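Local coordinates for similar to N-acetyltransferase (Staphylococcus aureus subsp. aureus, PDB 4MBU), which probably transfers an acetyl group from acetyl-CoA to an acceptor amine, as a member of the Gcn5-related N-acetyltransferase (GNAT) family, at residues A[103-106]-A[107-110]; A[45-48]-A[49-53]; A[19-22]-A[23-26]; A[91-94]-A[95-98]; A[130-133]-A[134-138]. All blocks are in the same frame, centred on the assembly; numbering follows the deposited sequence.

How the contacts relate
Contacts 4 and 1 follow one another along the chain: residues 91-98 form the probable acetyl-CoA pyrophosphate loop, and residues 103-110 lie on the helix that this loop leads into, with centres about 18 Å apart. Contact 5, the end of helix 127-135, packs against contact 1, where Leu103 CD2 lies 3.5 Å from Phe136 CD2; their centres are about 13 Å apart. Contact 3, on helix 13-26, only grazes contact 4, with Asp22 OD2 4.1 Å from Ala91 CB. Contact 2 closes helix 38-50, its centre about 27 Å from the centres of both contact 4 and contact 5. A phosphate ion, probably from the crystallisation liquor, lies about 3 Å from the side chain of Gln134 in contact 5.

Contact 1 of 5, residues A[103-106]-A[107-110]; sequences LQRL and IVEA
Arg105 and Glu109, one helical turn apart, form a salt bridge in which two guanidinium nitrogens share a single carboxylate oxygen. NH1 of Arg105 is 2.8 Å from OE1 of Glu109, and NH2 of Arg105 reaches the same OE1 at 3.2 Å. OE1 lies near the guanidinium plane, but both nitrogens come to it from the same face of the carboxylate, whose plane is turned 55° from that of the guanidinium. The bend of Arg105 at chi2 (66°) carries its end along the helix toward Glu109.

Van der Waals contacts accompany the bridge. CG2 of Val108 lies 3.2 Å from Arg105 NH1, the two side chains crossing at about a right angle. Farther round the helix, CD1 of Leu103 rests 4.0 Å from CG1 of Ile107, on the side that packs against Phe136.

Four backbone bonds tie the turns together, from Ile107 N to Leu103 O (2.9 Å) through to Ala110 N and Leu106 O (2.8 Å).

While both donors converge on OE1, OE2 of Glu109 makes a long, weak ion pair with Lys113. The arginine's positive charge would probably help to keep the carboxylate ionised.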
loop_
_atom_site.group_PDB
_atom_site.type_symbol
_atom_site.label_atom_id
_atom_site.label_comp_id
_atom_site.label_asym_id
_atom_site.label_seq_id
_atom_site.Cartn_x
_atom_site.Cartn_y
_atom_site.Cartn_z
ATOM N N LEU A 103 18.552 7.241 -8.200
ATOM C CA LEU A 103 17.254 7.901 -8.087
ATOM C C LEU A 103 17.436 9.386 -7.826
ATOM O O LEU A 103 16.753 10.223 -8.414
ATOM C CB LEU A 103 16.416 7.273 -6.967
ATOM C CG LEU A 103 15.071 7.952 -6.732
ATOM C CD1 LEU A 103 14.282 8.091 -8.036
ATOM C CD2 LEU A 103 14.261 7.162 -5.705
ATOM N N GLN A 104 18.360 9.708 -6.933
ATOM C CA GLN A 104 18.670 11.107 -6.636
ATOM C C GLN A 104 19.037 11.851 -7.922
ATOM O O GLN A 104 18.513 12.946 -8.207
ATOM C CB GLN A 104 19.817 11.157 -5.624
ATOM C CG GLN A 104 20.259 12.543 -5.222
ATOM C CD GLN A 104 21.407 12.501 -4.229
ATOM O OE1 GLN A 104 22.239 11.588 -4.260
ATOM N NE2 GLN A 104 21.455 13.485 -3.337
ATOM N N ARG A 105 19.914 11.241 -8.718
ATOM C CA ARG A 105 20.340 11.873 -9.968
ATOM C C ARG A 105 19.186 12.024 -10.972
ATOM O O ARG A 105 19.035 13.071 -11.618
ATOM C CB ARG A 105 21.517 11.094 -10.571
ATOM C CG ARG A 105 22.093 11.699 -11.842
ATOM C CD ARG A 105 22.747 13.058 -11.584
ATOM N NE ARG A 105 23.254 13.649 -12.822
ATOM C CZ ARG A 105 22.524 14.396 -13.649
ATOM N NH1 ARG A 105 21.248 14.652 -13.374
ATOM N NH2 ARG A 105 23.069 14.886 -14.761
ATOM N N LEU A 106 18.353 10.990 -11.071
ATOM C CA LEU A 106 17.147 11.043 -11.905
ATOM C C LEU A 106 16.256 12.203 -11.506
ATOM O O LEU A 106 15.783 12.948 -12.363
ATOM C CB LEU A 106 16.335 9.745 -11.801
ATOM C CG LEU A 106 16.898 8.501 -12.486
ATOM C CD1 LEU A 106 16.032 7.265 -12.145
ATOM C CD2 LEU A 106 16.984 8.712 -13.997
ATOM N N ILE A 107 16.019 12.349 -10.204
ATOM C CA ILE A 107 15.164 13.426 -9.709
ATOM C C ILE A 107 15.753 14.795 -10.054
ATOM O O ILE A 107 15.032 15.666 -10.543
ATOM C CB ILE A 107 14.897 13.326 -8.185
ATOM C CG1 ILE A 107 14.091 12.070 -7.865
ATOM C CG2 ILE A 107 14.109 14.536 -7.696
ATOM C CD1 ILE A 107 13.840 11.891 -6.384
ATOM N N VAL A 108 17.051 14.993 -9.817
ATOM C CA VAL A 108 17.636 16.294 -10.175
ATOM C C VAL A 108 17.487 16.584 -11.679
ATOM O O VAL A 108 17.171 17.716 -12.082
ATOM C CB VAL A 108 19.117 16.504 -9.682
ATOM C CG1 VAL A 108 19.296 16.059 -8.223
ATOM C CG2 VAL A 108 20.121 15.806 -10.585
ATOM N N GLU A 109 17.679 15.562 -12.510
ATOM C CA GLU A 109 17.525 15.763 -13.950
ATOM C C GLU A 109 16.073 16.084 -14.322
ATOM O O GLU A 109 15.812 16.954 -15.161
ATOM C CB GLU A 109 18.005 14.529 -14.715
ATOM C CG GLU A 109 18.172 14.748 -16.206
ATOM C CD GLU A 109 19.408 15.574 -16.548
ATOM O OE1 GLU A 109 20.153 15.972 -15.621
ATOM O OE2 GLU A 109 19.638 15.822 -17.753
ATOM N N ALA A 110 15.134 15.384 -13.687
ATOM C CA ALA A 110 13.704 15.579 -13.933
ATOM C C ALA A 110 13.270 16.995 -13.587
ATOM O O ALA A 110 12.498 17.622 -14.328
ATOM C CB ALA A 110 12.890 14.576 -13.130
#

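Contact 2 of 5, residues A[45-48]-A[49-53]; sequences FETK and QRNHE
Gln49 lays its side chain over one face of the Phe45 ring. Its CG makes a CH-pi contact 4.2 Å from the centroid of that ring, displaced toward the rim, and its amide carbon CD comes 3.4 Å from Phe45 CE2. Amide and ring planes differ by 34°, which makes this a slanted overlap and not a flat stack. Phe45 meets its partner because CG stands anti to the backbone N (chi1 -180°), swinging the ring up along the helix.

Across the helix, the Arg50 guanidinium folds back so that one of its faces lies over Thr47 CA. The Thr47 hydroxyl is held by the carbonyl O of Ala43, one turn earlier, while its methyl CG2 lies beside the Asn51 amide, 3.6 Å from ND2.

The third pair, Lys48 and Glu53, meets at about a right angle. The lysine chain bends at chi2 (-95°) and brings NZ to within 2.9 Å of Glu53 OE1, a salt bridge that meets the oxygen on its anti side and out of the carboxylate plane. Lys48 CD also packs 3.6 Å from Glu53 CB. NZ also bonds to the Thr69 hydroxyl, so the ammonium group has two partners, Glu53 and Thr69.

Beneath these side chains the helix ends. His52 turns to positive phi, Glu53 N bonds to Lys48 O at 3.0 Å, and His52 N bonds weakly to Gln49 O at 3.4 Å. This is a Schellman motif closing helix 38-50 just ahead of strand 55-60.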
loop_
_atom_site.group_PDB
_atom_site.type_symbol
_atom_site.label_atom_id
_atom_site.label_comp_id
_atom_site.label_asym_id
_atom_site.label_seq_id
_atom_site.Cartn_x
_atom_site.Cartn_y
_atom_site.Cartn_z
ATOM N N PHE A 45 19.477 2.613 -26.880
ATOM C CA PHE A 45 20.409 3.708 -26.606
ATOM C C PHE A 45 20.330 4.826 -27.650
ATOM O O PHE A 45 20.294 6.015 -27.306
ATOM C CB PHE A 45 21.841 3.171 -26.516
ATOM C CG PHE A 45 22.871 4.228 -26.227
ATOM C CD1 PHE A 45 23.111 4.641 -24.927
ATOM C CD2 PHE A 45 23.615 4.793 -27.251
ATOM C CE1 PHE A 45 24.066 5.608 -24.648
ATOM C CE2 PHE A 45 24.570 5.759 -26.980
ATOM C CZ PHE A 45 24.792 6.168 -25.675
ATOM N N GLU A 46 20.301 4.445 -28.923
ATOM C CA GLU A 46 20.241 5.431 -30.000
ATOM C C GLU A 46 18.929 6.207 -29.940
ATOM O O GLU A 46 18.906 7.424 -30.127
ATOM C CB GLU A 46 20.409 4.758 -31.367
ATOM C CG GLU A 46 21.822 4.253 -31.658
ATOM C CD GLU A 46 21.939 3.611 -33.035
ATOM O OE1 GLU A 46 20.941 3.627 -33.791
ATOM O OE2 GLU A 46 23.030 3.093 -33.362
ATOM N N THR A 47 17.843 5.491 -29.664
ATOM C CA THR A 47 16.523 6.103 -29.507
ATOM C C THR A 47 16.478 7.098 -28.337
ATOM O O THR A 47 15.935 8.205 -28.469
ATOM C CB THR A 47 15.445 5.023 -29.318
ATOM O OG1 THR A 47 15.378 4.222 -30.504
ATOM C CG2 THR A 47 14.082 5.649 -29.047
ATOM N N LYS A 48 17.044 6.701 -27.197
ATOM C CA LYS A 48 17.146 7.592 -26.038
ATOM C C LYS A 48 17.968 8.825 -26.400
ATOM O O LYS A 48 17.665 9.932 -25.957
ATOM C CB LYS A 48 17.790 6.866 -24.845
ATOM C CG LYS A 48 16.890 5.840 -24.149
ATOM C CD LYS A 48 16.196 6.462 -22.959
ATOM C CE LYS A 48 15.128 5.554 -22.367
ATOM N NZ LYS A 48 14.346 6.316 -21.337
ATOM N N GLN A 49 19.011 8.633 -27.204
ATOM C CA GLN A 49 19.836 9.759 -27.631
ATOM C C GLN A 49 19.051 10.716 -28.532
ATOM O O GLN A 49 19.158 11.934 -28.390
ATOM C CB GLN A 49 21.119 9.286 -28.328
ATOM C CG GLN A 49 22.167 8.722 -27.381
ATOM C CD GLN A 49 23.582 8.833 -27.930
ATOM O OE1 GLN A 49 23.878 8.365 -29.036
ATOM N NE2 GLN A 49 24.463 9.463 -27.157
ATOM N N ARG A 50 18.261 10.163 -29.447
ATOM C CA ARG A 50 17.435 10.981 -30.331
ATOM C C ARG A 50 16.381 11.757 -29.534
ATOM O O ARG A 50 16.095 12.917 -29.829
ATOM C CB ARG A 50 16.743 10.117 -31.395
ATOM C CG ARG A 50 17.672 9.388 -32.355
ATOM C CD ARG A 50 16.899 8.875 -33.570
ATOM N NE ARG A 50 15.648 8.217 -33.193
ATOM C CZ ARG A 50 15.496 6.900 -33.071
ATOM N NH1 ARG A 50 16.520 6.085 -33.298
ATOM N NH2 ARG A 50 14.317 6.398 -32.722
ATOM N N ASN A 51 15.812 11.111 -28.521
ATOM C CA ASN A 51 14.739 11.709 -27.738
ATOM C C ASN A 51 15.216 12.591 -26.588
ATOM O O ASN A 51 14.402 13.093 -25.821
ATOM C CB ASN A 51 13.806 10.615 -27.211
ATOM C CG ASN A 51 13.027 9.929 -28.322
ATOM O OD1 ASN A 51 12.862 10.483 -29.404
ATOM N ND2 ASN A 51 12.544 8.716 -28.055
ATOM N N HIS A 52 16.529 12.774 -26.472
ATOM C CA HIS A 52 17.119 13.510 -25.350
ATOM C C HIS A 52 16.631 13.019 -23.978
ATOM O O HIS A 52 16.368 13.810 -23.071
ATOM C CB HIS A 52 16.917 15.025 -25.515
ATOM C CG HIS A 52 17.634 15.601 -26.692
ATOM N ND1 HIS A 52 17.029 15.781 -27.925
ATOM C CD2 HIS A 52 18.911 16.025 -26.847
ATOM C CE1 HIS A 52 17.895 16.295 -28.770
ATOM N NE2 HIS A 52 19.052 16.453 -28.141
ATOM N N GLU A 53 16.509 11.705 -23.835
ATOM C CA GLU A 53 16.188 11.115 -22.547
ATOM C C GLU A 53 17.494 10.664 -21.908
ATOM O O GLU A 53 18.346 10.079 -22.571
ATOM C CB GLU A 53 15.212 9.942 -22.725
ATOM C CG GLU A 53 13.876 10.363 -23.343
ATOM C CD GLU A 53 12.940 9.201 -23.649
ATOM O OE1 GLU A 53 13.332 8.025 -23.477
ATOM O OE2 GLU A 53 11.791 9.470 -24.065
#

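Contact 3 of 5, residues A[19-22]-A[23-26]; sequences IYND and AIIN
Ile24 drives its CD1 methyl against the Tyr20 ring, 3.5 Å from CE2 on the side near CD2, meeting it obliquely. The same methyl lies 3.7 Å from OD1 of Asn21, whose side chain runs alongside Ile24 and points the same way. One methyl therefore touches both an aromatic ring and an amide oxygen. Tyr20 offers its ring here because CG stands opposite the backbone N (chi1 -169°), so that the ring follows the helix toward its next turn.

On another side of the helix, Asp22 and Asn26 bring two oxygens together: OD1 of Asp22 is 3.5 Å from OD1 of Asn26, with the carboxylate and amide planes turned 72° apart. As modelled, both are acceptors, so the pair is a neighbourly contact without a bond. CG1 of Ile25 presses closer to the backbone, 3.2 Å from Asn21 O, and the Ala23 methyl sits 3.3 Å from Tyr20 O.

Regular helical bonds position these groups, among them Asn26 N to Asp22 O at 2.9 Å. Further out, Tyr20 makes a cation-pi contact with Arg41, meets the Tyr88 ring edge-to-face and packs on Trp76 of the second subunit. Asn21 OD1 accepts from Gln36 N, fixing the amide that borders the Ile24 methyl.

This is the closing stretch of helix 13-26, the first helix of the GNAT fold, which follows strand 3-7 and here also reaches the subunit interface.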
loop_
_atom_site.group_PDB
_atom_site.type_symbol
_atom_site.label_atom_id
_atom_site.label_comp_id
_atom_site.label_asym_id
_atom_site.label_seq_id
_atom_site.Cartn_x
_atom_site.Cartn_y
_atom_site.Cartn_z
ATOM N N ILE A 19 23.173 -6.610 -16.913
ATOM C CA ILE A 19 22.390 -6.275 -15.732
ATOM C C ILE A 19 20.912 -6.495 -16.067
ATOM O O ILE A 19 20.208 -7.235 -15.366
ATOM C CB ILE A 19 22.652 -4.814 -15.275
ATOM C CG1 ILE A 19 24.118 -4.630 -14.872
ATOM C CG2 ILE A 19 21.753 -4.441 -14.114
ATOM C CD1 ILE A 19 24.454 -3.182 -14.458
ATOM N N TYR A 20 20.484 -5.932 -17.199
ATOM C CA TYR A 20 19.082 -5.981 -17.597
ATOM C C TYR A 20 18.674 -7.429 -17.747
ATOM O O TYR A 20 17.655 -7.849 -17.199
ATOM C CB TYR A 20 18.875 -5.230 -18.911
ATOM C CG TYR A 20 17.429 -4.982 -19.309
ATOM C CD1 TYR A 20 16.639 -4.068 -18.620
ATOM C CD2 TYR A 20 16.874 -5.622 -20.414
ATOM C CE1 TYR A 20 15.324 -3.814 -19.014
ATOM C CE2 TYR A 20 15.577 -5.379 -20.816
ATOM C CZ TYR A 20 14.804 -4.477 -20.111
ATOM O OH TYR A 20 13.516 -4.242 -20.521
ATOM N N ASN A 21 19.499 -8.210 -18.439
ATOM C CA ASN A 21 19.100 -9.587 -18.711
ATOM C C ASN A 21 19.033 -10.414 -17.437
ATOM O O ASN A 21 18.176 -11.293 -17.319
ATOM C CB ASN A 21 19.998 -10.246 -19.762
ATOM C CG ASN A 21 19.606 -9.868 -21.172
ATOM O OD1 ASN A 21 18.474 -9.439 -21.417
ATOM N ND2 ASN A 21 20.534 -10.036 -22.115
ATOM N N ASP A 22 19.897 -10.102 -16.468
ATOM C CA ASP A 22 19.859 -10.824 -15.202
ATOM C C ASP A 22 18.474 -10.589 -14.601
ATOM O O ASP A 22 17.785 -11.526 -14.172
ATOM C CB ASP A 22 20.953 -10.316 -14.261
ATOM C CG ASP A 22 21.484 -11.400 -13.338
ATOM O OD1 ASP A 22 21.707 -12.535 -13.814
ATOM O OD2 ASP A 22 21.688 -11.118 -12.138
ATOM N N ALA A 23 18.037 -9.336 -14.665
ATOM C CA ALA A 23 16.767 -8.953 -14.075
ATOM C C ALA A 23 15.632 -9.669 -14.799
ATOM O O ALA A 23 14.623 -10.047 -14.183
ATOM C CB ALA A 23 16.597 -7.444 -14.126
ATOM N N ILE A 24 15.806 -9.895 -16.100
ATOM C CA ILE A 24 14.744 -10.541 -16.860
ATOM C C ILE A 24 14.679 -11.996 -16.440
ATOM O O ILE A 24 13.591 -12.552 -16.249
ATOM C CB ILE A 24 14.974 -10.440 -18.371
ATOM C CG1 ILE A 24 14.559 -9.059 -18.872
ATOM C CG2 ILE A 24 14.188 -11.500 -19.116
ATOM C CD1 ILE A 24 14.980 -8.812 -20.317
ATOM N N ILE A 25 15.846 -12.603 -16.243
ATOM C CA ILE A 25 15.878 -14.046 -16.022
ATOM C C ILE A 25 15.424 -14.424 -14.610
ATOM O O ILE A 25 14.748 -15.431 -14.420
ATOM C CB ILE A 25 17.279 -14.644 -16.349
ATOM C CG1 ILE A 25 17.633 -14.399 -17.818
ATOM C CG2 ILE A 25 17.325 -16.142 -16.054
ATOM C CD1 ILE A 25 16.664 -15.048 -18.799
ATOM N N ASN A 26 15.759 -13.598 -13.625
ATOM C CA ASN A 26 15.588 -14.001 -12.229
ATOM C C ASN A 26 14.539 -13.261 -11.409
ATOM O O ASN A 26 14.195 -13.692 -10.312
ATOM C CB ASN A 26 16.929 -13.897 -11.502
ATOM C CG ASN A 26 17.958 -14.829 -12.080
ATOM O OD1 ASN A 26 18.936 -14.388 -12.693
ATOM N ND2 ASN A 26 17.735 -16.139 -11.912
#

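Contact 4 of 5, residues A[91-94]-A[95-98]; sequences ASAR and GKGI
Lys96 leans back over the Ala93 carbonyl, laying its aliphatic chain along that oxygen. CB lies 3.8 Å from Ala93 O. CG comes nearer, 3.5 Å from Ala93 O, and also faces the carbonyl of Arg94. CD still skirts Ala93 O, then the chain bends at chi3 (61°) and carries NZ out of the loop to a salt bridge with Glu60.

The polar needs of the Ala93 carbonyl are met by a water, which donates to Ala93 O at 2.7 Å. In turn it accepts from Lys96 N, also at 2.7 Å, and weakly from Ile98 N at 3.3 Å. One water thus joins three backbone groups across the bend. Ile98 supplies the apolar side of the same turn: its CD1 approaches Ala93 CB at 3.9 Å and Ala93 O at 3.4 Å, while the two side chains also pack on Leu65 of strand 63-72.

Two glycines let the chain curl round this water. Gly95 has phi 82° and Gly97 phi 75°, and Gly97 takes the N-cap position of helix 98-112.

The run from Arg94 onward fits the Q/R-x-x-G-x-G/A signature of GNAT enzymes. In relatives the backbone N-H groups of this loop and the start of the following helix hold the pyrophosphate of acetyl-CoA, and the same role is probable here, in the crossover between strand 82-89 and strand 117-123.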
loop_
_atom_site.group_PDB
_atom_site.type_symbol
_atom_site.label_atom_id
_atom_site.label_comp_id
_atom_site.label_asym_id
_atom_site.label_seq_id
_atom_site.Cartn_x
_atom_site.Cartn_y
_atom_site.Cartn_z
ATOM N N ALA A 91 23.198 -7.440 -9.201
ATOM C CA ALA A 91 22.861 -8.220 -8.008
ATOM C C ALA A 91 24.071 -8.464 -7.102
ATOM O O ALA A 91 23.920 -8.760 -5.919
ATOM C CB ALA A 91 22.187 -9.538 -8.401
ATOM N N SER A 92 25.272 -8.344 -7.653
ATOM C CA SER A 92 26.482 -8.493 -6.849
ATOM C C SER A 92 26.810 -7.193 -6.140
ATOM O O SER A 92 27.717 -7.143 -5.318
ATOM C CB SER A 92 27.663 -8.878 -7.735
ATOM O OG SER A 92 27.940 -7.854 -8.677
ATOM N N ALA A 93 26.072 -6.137 -6.465
ATOM C CA ALA A 93 26.404 -4.797 -5.983
ATOM C C ALA A 93 25.293 -4.168 -5.135
ATOM O O ALA A 93 25.216 -2.940 -5.024
ATOM C CB ALA A 93 26.761 -3.891 -7.161
ATOM N N ARG A 94 24.447 -5.003 -4.532
ATOM C CA ARG A 94 23.317 -4.501 -3.748
ATOM C C ARG A 94 23.779 -4.096 -2.355
ATOM O O ARG A 94 24.821 -4.555 -1.890
ATOM C CB ARG A 94 22.220 -5.561 -3.639
ATOM C CG ARG A 94 21.777 -6.165 -4.963
ATOM C CD ARG A 94 21.106 -5.151 -5.876
ATOM N NE ARG A 94 19.935 -4.522 -5.264
ATOM C CZ ARG A 94 18.768 -5.134 -5.065
ATOM N NH1 ARG A 94 18.607 -6.409 -5.410
ATOM N NH2 ARG A 94 17.762 -4.474 -4.504
ATOM N N GLY A 95 23.013 -3.226 -1.698
ATOM C CA GLY A 95 23.340 -2.800 -0.346
ATOM C C GLY A 95 24.383 -1.694 -0.280
ATOM O O GLY A 95 24.815 -1.308 0.809
ATOM N N LYS A 96 24.778 -1.172 -1.439
ATOM C CA LYS A 96 25.802 -0.132 -1.492
ATOM C C LYS A 96 25.223 1.281 -1.663
ATOM O O LYS A 96 25.976 2.253 -1.764
ATOM C CB LYS A 96 26.794 -0.432 -2.618
ATOM C CG LYS A 96 27.413 -1.815 -2.534
ATOM C CD LYS A 96 28.535 -1.986 -3.548
ATOM C CE LYS A 96 29.635 -0.976 -3.290
ATOM N NZ LYS A 96 30.871 -1.293 -4.044
ATOM N N GLY A 97 23.897 1.391 -1.694
ATOM C CA GLY A 97 23.251 2.683 -1.892
ATOM C C GLY A 97 23.316 3.182 -3.330
ATOM O O GLY A 97 23.176 4.384 -3.596
ATOM N N ILE A 98 23.500 2.254 -4.266
ATOM C CA ILE A 98 23.607 2.609 -5.683
ATOM C C ILE A 98 22.250 3.035 -6.269
ATOM O O ILE A 98 22.161 4.022 -7.012
ATOM C CB ILE A 98 24.206 1.444 -6.488
ATOM C CG1 ILE A 98 25.669 1.238 -6.086
ATOM C CG2 ILE A 98 24.133 1.713 -7.988
ATOM C CD1 ILE A 98 26.220 -0.083 -6.558
HETATM O O HOH W 1 23.655 -1.027 -3.943
#

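Contact 5 of 5, residues A[130-133]-A[134-138]; sequences IKLH and QKFNF
His133 O receives Phe138 N at 3.0 Å, from well above its carbonyl plane, and Asn137 N bonds to Gln134 O at 2.9 Å while Asn137 takes positive phi (67°), the Schellman motif that ends helix 127-135 of this GNAT fold. The chain then runs directly into strand 139-150.

Leu132 and Phe136 lie side by side and point the same way. CD1 of Leu132 touches CE2 of Phe136 at 3.8 Å, while the ring presents its edge to the Leu132 carbonyl, CD2 of Phe136 standing 3.3 Å from Leu132 O in the plane of the ring. Both side chains also pack on Ser100 of helix 98-112.

Gln134 follows Ile130 in the same direction, its CG 3.3 Å from Ile130 O. Its amide NE2 donates both to the carbonyl of His140 of the third subunit and to a phosphate ion, so the amide faces a subunit boundary.

The aromatic pair of His133 and Phe138 is turned inward. With CG beside its backbone N (chi1 -80°), the His133 ring leans outward and back toward the start of the helix, and the chain beyond the helix end brings Phe138 over to its CD2 edge. ND1 of His133 bonds to Ser129 O and NE2 to His85, two partners that fix the rotation of the imidazole. Held in this way, it meets Phe138 in a T-shaped stack, centroids of the two rings 4.7 Å apart and planes at 82°. The contact point is CD2 of His133, which stands 3.5 Å above the Phe138 ring plane, directly over its centre.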
loop_
_atom_site.group_PDB
_atom_site.type_symbol
_atom_site.label_atom_id
_atom_site.label_comp_id
_atom_site.label_asym_id
_atom_site.label_seq_id
_atom_site.Cartn_x
_atom_site.Cartn_y
_atom_site.Cartn_z
ATOM N N ILE A 130 10.293 -0.242 -3.061
ATOM C CA ILE A 130 9.223 0.526 -2.433
ATOM C C ILE A 130 9.756 1.365 -1.279
ATOM O O ILE A 130 9.454 2.558 -1.172
ATOM C CB ILE A 130 8.098 -0.397 -1.936
ATOM C CG1 ILE A 130 7.350 -1.004 -3.135
ATOM C CG2 ILE A 130 7.154 0.363 -1.000
ATOM C CD1 ILE A 130 6.403 -2.161 -2.762
ATOM N N LYS A 131 10.551 0.744 -0.413
ATOM C CA LYS A 131 11.167 1.468 0.699
ATOM C C LYS A 131 12.042 2.631 0.212
ATOM O O LYS A 131 12.032 3.732 0.791
ATOM C CB LYS A 131 11.993 0.503 1.555
ATOM C CG LYS A 131 12.844 1.196 2.600
ATOM C CD LYS A 131 13.823 0.229 3.267
ATOM C CE LYS A 131 14.064 0.631 4.717
ATOM N NZ LYS A 131 12.779 0.688 5.470
ATOM N N LEU A 132 12.798 2.389 -0.856
ATOM C CA LEU A 132 13.672 3.431 -1.419
ATOM C C LEU A 132 12.849 4.596 -1.942
ATOM O O LEU A 132 13.214 5.766 -1.806
ATOM C CB LEU A 132 14.515 2.851 -2.556
ATOM C CG LEU A 132 15.352 3.885 -3.304
ATOM C CD1 LEU A 132 16.453 4.413 -2.407
ATOM C CD2 LEU A 132 15.920 3.301 -4.583
ATOM N N HIS A 133 11.721 4.281 -2.552
ATOM C CA HIS A 133 10.915 5.347 -3.120
ATOM C C HIS A 133 10.199 6.151 -2.051
ATOM O O HIS A 133 10.120 7.384 -2.136
ATOM C CB HIS A 133 9.971 4.793 -4.185
ATOM C CG HIS A 133 10.650 4.576 -5.498
ATOM N ND1 HIS A 133 11.472 3.494 -5.741
ATOM C CD2 HIS A 133 10.687 5.335 -6.617
ATOM C CE1 HIS A 133 11.952 3.581 -6.970
ATOM N NE2 HIS A 133 11.494 4.691 -7.519
ATOM N N GLN A 134 9.692 5.455 -1.037
ATOM C CA GLN A 134 9.108 6.132 0.111
ATOM C C GLN A 134 10.128 7.075 0.737
ATOM O O GLN A 134 9.778 8.183 1.141
ATOM C CB GLN A 134 8.627 5.113 1.150
ATOM C CG GLN A 134 7.411 4.295 0.714
ATOM C CD GLN A 134 6.955 3.343 1.805
ATOM O OE1 GLN A 134 7.765 2.603 2.365
ATOM N NE2 GLN A 134 5.658 3.362 2.118
ATOM N N LYS A 135 11.386 6.632 0.819
ATOM C CA LYS A 135 12.449 7.483 1.368
ATOM C C LYS A 135 12.559 8.813 0.623
ATOM O O LYS A 135 12.801 9.848 1.236
ATOM C CB LYS A 135 13.806 6.762 1.359
ATOM C CG LYS A 135 14.916 7.528 2.093
ATOM C CD LYS A 135 16.275 6.803 2.051
ATOM C CE LYS A 135 17.025 7.075 0.748
ATOM N NZ LYS A 135 18.469 6.658 0.770
ATOM N N PHE A 136 12.362 8.788 -0.696
ATOM C CA PHE A 136 12.430 10.007 -1.505
ATOM C C PHE A 136 11.063 10.673 -1.656
ATOM O O PHE A 136 10.855 11.480 -2.564
ATOM C CB PHE A 136 13.028 9.698 -2.883
ATOM C CG PHE A 136 14.527 9.552 -2.867
ATOM C CD1 PHE A 136 15.340 10.632 -3.171
ATOM C CD2 PHE A 136 15.119 8.349 -2.521
ATOM C CE1 PHE A 136 16.718 10.506 -3.145
ATOM C CE2 PHE A 136 16.493 8.221 -2.496
ATOM C CZ PHE A 136 17.292 9.300 -2.810
ATOM N N ASN A 137 10.132 10.310 -0.776
ATOM C CA ASN A 137 8.818 10.950 -0.714
ATOM C C ASN A 137 7.896 10.712 -1.925
ATOM O O ASN A 137 7.043 11.549 -2.245
ATOM C CB ASN A 137 8.982 12.442 -0.406
ATOM C CG ASN A 137 9.734 12.681 0.897
ATOM O OD1 ASN A 137 9.427 12.064 1.927
ATOM N ND2 ASN A 137 10.735 13.564 0.855
ATOM N N PHE A 138 8.072 9.573 -2.594
ATOM C CA PHE A 138 7.066 9.095 -3.540
ATOM C C PHE A 138 5.854 8.646 -2.728
ATOM O O PHE A 138 6.023 8.095 -1.637
ATOM C CB PHE A 138 7.605 7.910 -4.344
ATOM C CG PHE A 138 8.515 8.299 -5.474
ATOM C CD1 PHE A 138 9.772 8.845 -5.223
ATOM C CD2 PHE A 138 8.133 8.083 -6.796
ATOM C CE1 PHE A 138 10.613 9.184 -6.271
ATOM C CE2 PHE A 138 8.973 8.420 -7.846
ATOM C CZ PHE A 138 10.211 8.975 -7.587
#